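Local coordinates for 2-polyprenyl-6-methoxyphenol hydroxylase-like FAD-dependent oxidoreductase (Streptomyces sp. NRRL 11266, PDB 6UI5), which binds flavin-adenine dinucleotide and belongs to a family of FAD-dependent oxidoreductases built around a Rossmann-type nucleotide-binding domain, at residues 75-80 and 347-352; 291-296 and 343-348. All blocks are in the same frame, centred on the assembly; numbering follows the deposited sequence.

Contact 1 of 2, residues 75-80 and 347-352; sequences FADLRL and ALLYPR
Leu348 meets the hairpin tip at 75-80 with three parts of its side chain. Its CB faces the methyl of Ala76, CB to CB 4.1 Å, and both CB atoms point toward the other segment. Beyond that, CG lies beside the backbone N and anti to the carbonyl carbon (chi1 -66°), which carries the branched end past Ala76 and in between Leu78 and Phe75. Leu348 CD2 touches Leu78 CD1 at 4.0 Å, the two leucine side chains crossing at about a right angle. The other branch, CD1, slants toward the ring of Phe75, though its exact place is doubtful because the model is overcrowded there.

What Leu348 packs on is a beta-hairpin with a two-residue loop. Strands 69-75 and 78-80 are joined by a type II' turn with Ala76 and Asp77 at its corners, closed by Phe75 N to Leu78 O and Leu78 N to Phe75 O, both 2.8 Å. Opposite it lies the loop between helices 325-346 and 352-365.

At the outer end Asp77 OD1 approaches Leu349 CD2 at 4.3 Å, a loose touch; the same oxygen forms a salt bridge with Arg359 of helix 352-365. No hydrogen bond spans the two segments. The Phe75 side chain also packs on Met362 and Leu375, and on Met361 of the second subunit.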
# COMPACT_ATOMS: atom_id res chain seq x y z
N PHE A 75 10.09 -0.36 -7.88
CA PHE A 75 8.71 0.11 -7.75
C PHE A 75 8.80 1.61 -7.59
O PHE A 75 9.32 2.10 -6.58
CB PHE A 75 7.99 -0.54 -6.56
CG PHE A 75 6.48 -0.37 -6.57
CD1 PHE A 75 5.68 -1.09 -7.48
CD2 PHE A 75 5.85 0.47 -5.67
CE1 PHE A 75 4.29 -0.95 -7.50
CE2 PHE A 75 4.45 0.62 -5.67
CZ PHE A 75 3.67 -0.09 -6.59
N ALA A 76 8.28 2.35 -8.56
CA ALA A 76 8.74 3.72 -8.71
C ALA A 76 10.26 3.68 -8.67
O ALA A 76 10.89 3.09 -9.56
CB ALA A 76 8.17 4.63 -7.60
N ASP A 77 10.86 4.24 -7.62
CA ASP A 77 12.31 4.26 -7.47
C ASP A 77 12.78 3.48 -6.26
O ASP A 77 13.94 3.63 -5.84
CB ASP A 77 12.82 5.71 -7.40
CG ASP A 77 12.31 6.45 -6.19
OD1 ASP A 77 11.13 6.88 -6.21
OD2 ASP A 77 13.07 6.59 -5.21
N LEU A 78 11.91 2.66 -5.68
CA LEU A 78 12.29 1.77 -4.59
C LEU A 78 12.69 0.40 -5.14
O LEU A 78 12.34 0.03 -6.26
CB LEU A 78 11.14 1.59 -3.60
CG LEU A 78 10.58 2.87 -3.01
CD1 LEU A 78 9.56 2.56 -1.90
CD2 LEU A 78 11.71 3.76 -2.51
N ARG A 79 13.42 -0.35 -4.33
CA ARG A 79 13.86 -1.69 -4.68
C ARG A 79 12.81 -2.71 -4.31
O ARG A 79 12.21 -2.63 -3.24
CB ARG A 79 15.15 -2.05 -3.94
CG ARG A 79 15.62 -3.42 -4.29
CD ARG A 79 16.80 -3.87 -3.46
NE ARG A 79 17.12 -5.24 -3.83
CZ ARG A 79 16.57 -6.32 -3.29
NH1 ARG A 79 15.67 -6.22 -2.31
NH2 ARG A 79 16.94 -7.51 -3.73
N LEU A 80 12.61 -3.72 -5.17
CA LEU A 80 11.77 -4.86 -4.86
C LEU A 80 12.62 -6.12 -4.70
O LEU A 80 13.43 -6.44 -5.59
CB LEU A 80 10.71 -5.09 -5.94
CG LEU A 80 9.67 -4.01 -6.12
CD1 LEU A 80 8.84 -4.32 -7.35
CD2 LEU A 80 8.79 -3.98 -4.91
N ALA A 347 2.01 7.49 -7.65
CA ALA A 347 1.63 8.23 -6.45
C ALA A 347 2.75 8.33 -5.44
O ALA A 347 2.55 8.95 -4.39
CB ALA A 347 0.40 7.59 -5.79
N LEU A 348 3.91 7.72 -5.71
CA LEU A 348 5.12 7.99 -4.94
C LEU A 348 5.95 9.11 -5.54
O LEU A 348 7.03 9.43 -5.02
CB LEU A 348 5.98 6.73 -4.80
CG LEU A 348 5.41 5.57 -3.99
CD1 LEU A 348 4.36 4.84 -4.76
CD2 LEU A 348 6.49 4.60 -3.53
N LEU A 349 5.48 9.73 -6.63
CA LEU A 349 6.19 10.79 -7.30
C LEU A 349 5.47 12.12 -7.22
O LEU A 349 6.09 13.15 -6.92
CB LEU A 349 6.41 10.39 -8.76
CG LEU A 349 7.38 9.22 -8.86
CD1 LEU A 349 7.42 8.71 -10.28
CD2 LEU A 349 8.75 9.68 -8.41
N TYR A 350 4.17 12.13 -7.46
CA TYR A 350 3.47 13.38 -7.63
C TYR A 350 2.01 13.24 -7.24
O TYR A 350 1.40 12.23 -7.50
CB TYR A 350 3.62 13.83 -9.09
CG TYR A 350 2.94 15.14 -9.42
CD1 TYR A 350 3.62 16.35 -9.30
CD2 TYR A 350 1.61 15.17 -9.84
CE1 TYR A 350 3.00 17.55 -9.59
CE2 TYR A 350 0.99 16.36 -10.12
CZ TYR A 350 1.68 17.55 -10.00
OH TYR A 350 1.03 18.73 -10.30
N PRO A 351 1.43 14.29 -6.64
CA PRO A 351 2.09 15.53 -6.23
C PRO A 351 2.95 15.28 -5.02
O PRO A 351 2.85 14.20 -4.41
CB PRO A 351 0.94 16.47 -5.90
CG PRO A 351 -0.24 15.60 -5.68
CD PRO A 351 -0.03 14.37 -6.53
N ARG A 352 3.81 16.22 -4.67
CA ARG A 352 4.80 15.92 -3.64
C ARG A 352 4.20 15.74 -2.25
O ARG A 352 4.81 15.01 -1.46
CB ARG A 352 5.91 16.98 -3.63
CG ARG A 352 5.89 17.90 -2.44
CD ARG A 352 7.10 18.83 -2.42
NE ARG A 352 6.97 19.92 -3.38
CZ ARG A 352 7.62 19.99 -4.54
NH1 ARG A 352 8.48 19.02 -4.88
NH2 ARG A 352 7.42 21.02 -5.36

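Contact 2 of 2, residues 291-296 and 343-348; sequences PYNGQG and QAQLAL. With FAD (flavin-adenine dinucleotide), chain C.
Tyr292, Asn293 and Gln345 form a buried, largely polar contact between the turn beside the flavin that leads into helix 295-316 and the last turn of helix 325-346. The extended Gln345 side chain sets its carbonyl oxygen OE1 over one face of the Tyr292 ring, 3.3 Å above the plane and over its centre, with the amide and ring planes 24° apart. Its NE2 then donates to Asn293 OD1, a nearly straight bond of 2.9 Å lying in the carbonyl plane. Gln295 NE2 gives the same oxygen a second, more bent bond of 3.1 Å, tilted from that plane. Leu346 CD2 adds an apolar touch on Tyr292 CE2 at 4.2 Å.

Tyr292 to Gln295 is a type I' turn, and Gly294 is the N-cap of the helix. On the flavin side, Pro291 CB comes within 3.4 Å of FAD N5, and Gly294 CA within 3.4 Å of FAD O2.

Asn293 ND2 bonds to Arg74 O, Asn341 to both glutamine side chains, and Gln345 OE1 has its partner in the backbone of Ala76. This pattern is consistent with the amide orientations modelled, most directly for Asn293 and Gln345, whose partners include backbone atoms, and Asn293 OD1 is gripped by two N-H groups.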
# COMPACT_ATOMS: atom_id res chain seq x y z
N PRO A 291 4.52 4.08 -18.84
CA PRO A 291 5.45 2.97 -19.14
C PRO A 291 6.45 2.71 -18.00
O PRO A 291 7.43 3.44 -17.83
CB PRO A 291 6.20 3.44 -20.41
CG PRO A 291 5.86 4.93 -20.55
CD PRO A 291 4.53 5.15 -19.88
N TYR A 292 6.21 1.65 -17.26
CA TYR A 292 7.07 1.23 -16.16
C TYR A 292 7.33 -0.26 -16.27
O TYR A 292 6.46 -1.02 -16.72
CB TYR A 292 6.44 1.52 -14.81
CG TYR A 292 6.91 2.75 -14.09
CD1 TYR A 292 8.26 3.07 -14.01
CD2 TYR A 292 5.99 3.57 -13.43
CE1 TYR A 292 8.68 4.18 -13.31
CE2 TYR A 292 6.41 4.69 -12.74
CZ TYR A 292 7.75 4.98 -12.68
OH TYR A 292 8.17 6.08 -11.98
N ASN A 293 8.55 -0.69 -15.91
CA ASN A 293 8.96 -2.09 -15.76
C ASN A 293 8.75 -2.90 -17.02
O ASN A 293 8.91 -4.12 -16.99
CB ASN A 293 8.21 -2.76 -14.61
CG ASN A 293 8.16 -1.89 -13.38
OD1 ASN A 293 7.13 -1.29 -13.07
ND2 ASN A 293 9.27 -1.82 -12.65
N GLY A 294 8.39 -2.27 -18.13
CA GLY A 294 8.08 -3.00 -19.34
C GLY A 294 6.70 -3.62 -19.34
O GLY A 294 6.45 -4.57 -20.09
N GLN A 295 5.78 -3.09 -18.52
CA GLN A 295 4.48 -3.74 -18.39
C GLN A 295 3.62 -3.59 -19.63
O GLN A 295 2.86 -4.51 -19.96
CB GLN A 295 3.75 -3.20 -17.18
CG GLN A 295 4.44 -3.53 -15.87
CD GLN A 295 3.65 -3.06 -14.71
OE1 GLN A 295 2.42 -3.25 -14.66
NE2 GLN A 295 4.31 -2.38 -13.78
N GLY A 296 3.70 -2.45 -20.33
CA GLY A 296 2.94 -2.29 -21.55
C GLY A 296 3.26 -3.37 -22.56
O GLY A 296 2.36 -3.95 -23.18
N GLN A 343 -0.30 3.26 -11.65
CA GLN A 343 -0.83 4.43 -10.97
C GLN A 343 -0.29 4.51 -9.55
O GLN A 343 0.07 5.60 -9.06
CB GLN A 343 -2.36 4.40 -10.98
CG GLN A 343 -3.01 4.67 -12.33
CD GLN A 343 -2.70 6.06 -12.89
OE1 GLN A 343 -1.57 6.36 -13.32
NE2 GLN A 343 -3.71 6.94 -12.87
N ALA A 344 -0.17 3.34 -8.88
CA ALA A 344 0.38 3.32 -7.52
C ALA A 344 1.83 3.76 -7.53
O ALA A 344 2.25 4.51 -6.65
CB ALA A 344 0.26 1.92 -6.89
N GLN A 345 2.61 3.31 -8.51
CA GLN A 345 3.98 3.83 -8.64
C GLN A 345 3.97 5.34 -8.83
O GLN A 345 4.78 6.05 -8.21
CB GLN A 345 4.72 3.14 -9.79
CG GLN A 345 5.22 1.72 -9.42
CD GLN A 345 6.00 1.05 -10.55
OE1 GLN A 345 7.08 1.51 -10.93
NE2 GLN A 345 5.43 -0.04 -11.11
N LEU A 346 3.06 5.88 -9.65
CA LEU A 346 3.07 7.33 -9.86
C LEU A 346 2.80 8.08 -8.56
O LEU A 346 3.34 9.18 -8.35
CB LEU A 346 2.06 7.74 -10.93
CG LEU A 346 2.44 7.47 -12.39
CD1 LEU A 346 1.42 8.10 -13.34
CD2 LEU A 346 3.84 7.97 -12.69
N ALA A 347 2.01 7.49 -7.65
CA ALA A 347 1.63 8.23 -6.45
C ALA A 347 2.75 8.33 -5.44
O ALA A 347 2.55 8.95 -4.39
CB ALA A 347 0.40 7.59 -5.79
N LEU A 348 3.91 7.72 -5.71
CA LEU A 348 5.12 7.99 -4.94
C LEU A 348 5.95 9.11 -5.54
O LEU A 348 7.03 9.43 -5.02
CB LEU A 348 5.98 6.73 -4.80
CG LEU A 348 5.41 5.57 -3.99
CD1 LEU A 348 4.36 4.84 -4.76
CD2 LEU A 348 6.49 4.60 -3.53
PA FAD C . 0.83 -0.02 -30.72
O1A FAD C . 2.30 -0.16 -30.38
O2A FAD C . 0.41 1.42 -30.45
O5B FAD C . 0.51 -0.58 -32.25
C5B FAD C . -0.76 -0.36 -32.83
C4B FAD C . -0.61 -0.43 -34.39
O4B FAD C . -1.76 -0.39 -35.02
C3B FAD C . 0.16 0.81 -34.89
O3B FAD C . 1.02 0.41 -35.87
C2B FAD C . -0.93 1.72 -35.47
O2B FAD C . -0.28 2.69 -36.39
C1B FAD C . -1.68 0.85 -36.10
N9A FAD C . -3.06 1.23 -36.33
C8A FAD C . -3.84 1.99 -35.53
N7A FAD C . -5.07 2.04 -36.08
C5A FAD C . -5.05 1.30 -37.21
C6A FAD C . -6.02 1.00 -38.16
N6A FAD C . -7.42 1.30 -38.43
N1A FAD C . -5.73 0.23 -39.21
C2A FAD C . -4.49 -0.27 -39.36
N3A FAD C . -3.54 0.01 -38.42
C4A FAD C . -3.81 0.79 -37.36
N1 FAD C . 6.86 -0.18 -23.60
C2 FAD C . 7.84 -0.89 -22.73
O2 FAD C . 7.81 -2.07 -22.58
N3 FAD C . 8.89 -0.09 -22.03
C4 FAD C . 8.93 1.36 -22.22
O4 FAD C . 9.75 2.03 -21.68
C4X FAD C . 7.92 2.05 -23.10
N5 FAD C . 8.01 3.48 -23.24
C5X FAD C . 7.02 4.18 -24.10
C6 FAD C . 7.12 5.57 -24.22
C7 FAD C . 6.21 6.25 -25.02
C7M FAD C . 6.55 7.74 -24.96
C8 FAD C . 5.20 5.58 -25.72
C8M FAD C . 4.25 6.41 -26.58
C9 FAD C . 5.10 4.18 -25.60
C9A FAD C . 6.01 3.46 -24.78
N10 FAD C . 5.91 1.96 -24.63
C10 FAD C . 6.89 1.28 -23.79
C1' FAD C . 4.87 1.24 -25.38
C2' FAD C . 3.86 0.35 -24.63
O2' FAD C . 4.39 -0.88 -24.32
C3' FAD C . 2.68 0.02 -25.53
O3' FAD C . 1.69 -0.53 -24.72
C4' FAD C . 2.95 -1.02 -26.64
O4' FAD C . 3.95 -0.64 -27.54
C5' FAD C . 1.62 -1.07 -27.41
O5' FAD C . 1.54 -2.23 -28.19
P FAD C . 0.26 -2.47 -29.21
O1P FAD C . 0.69 -3.38 -30.33
O2P FAD C . -1.00 -2.95 -28.52
O3P FAD C . -0.12 -0.96 -29.75

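Contacts 1 and 2 lie with their centres 9 Å apart and share Ala347 and Leu348, where helix 325-346 runs out into the loop. Gln345 of contact 2 reaches the hairpin of contact 1: its OE1 is 2.8 Å from Ala76 N, a probable hydrogen bond, while its CG lies 3.4 Å from Phe75 CE1. Packing of Leu349 CD1 on Tyr292 OH, 3.2 Å apart, adds a further link. Relative to the cofactor they are layered: Pro291, Gly294 and Gly296 of contact 2 line the FAD pocket, whereas the side chain of Leu349 in contact 1 is about 13 Å from FAD. Both contacts also touch the second subunit.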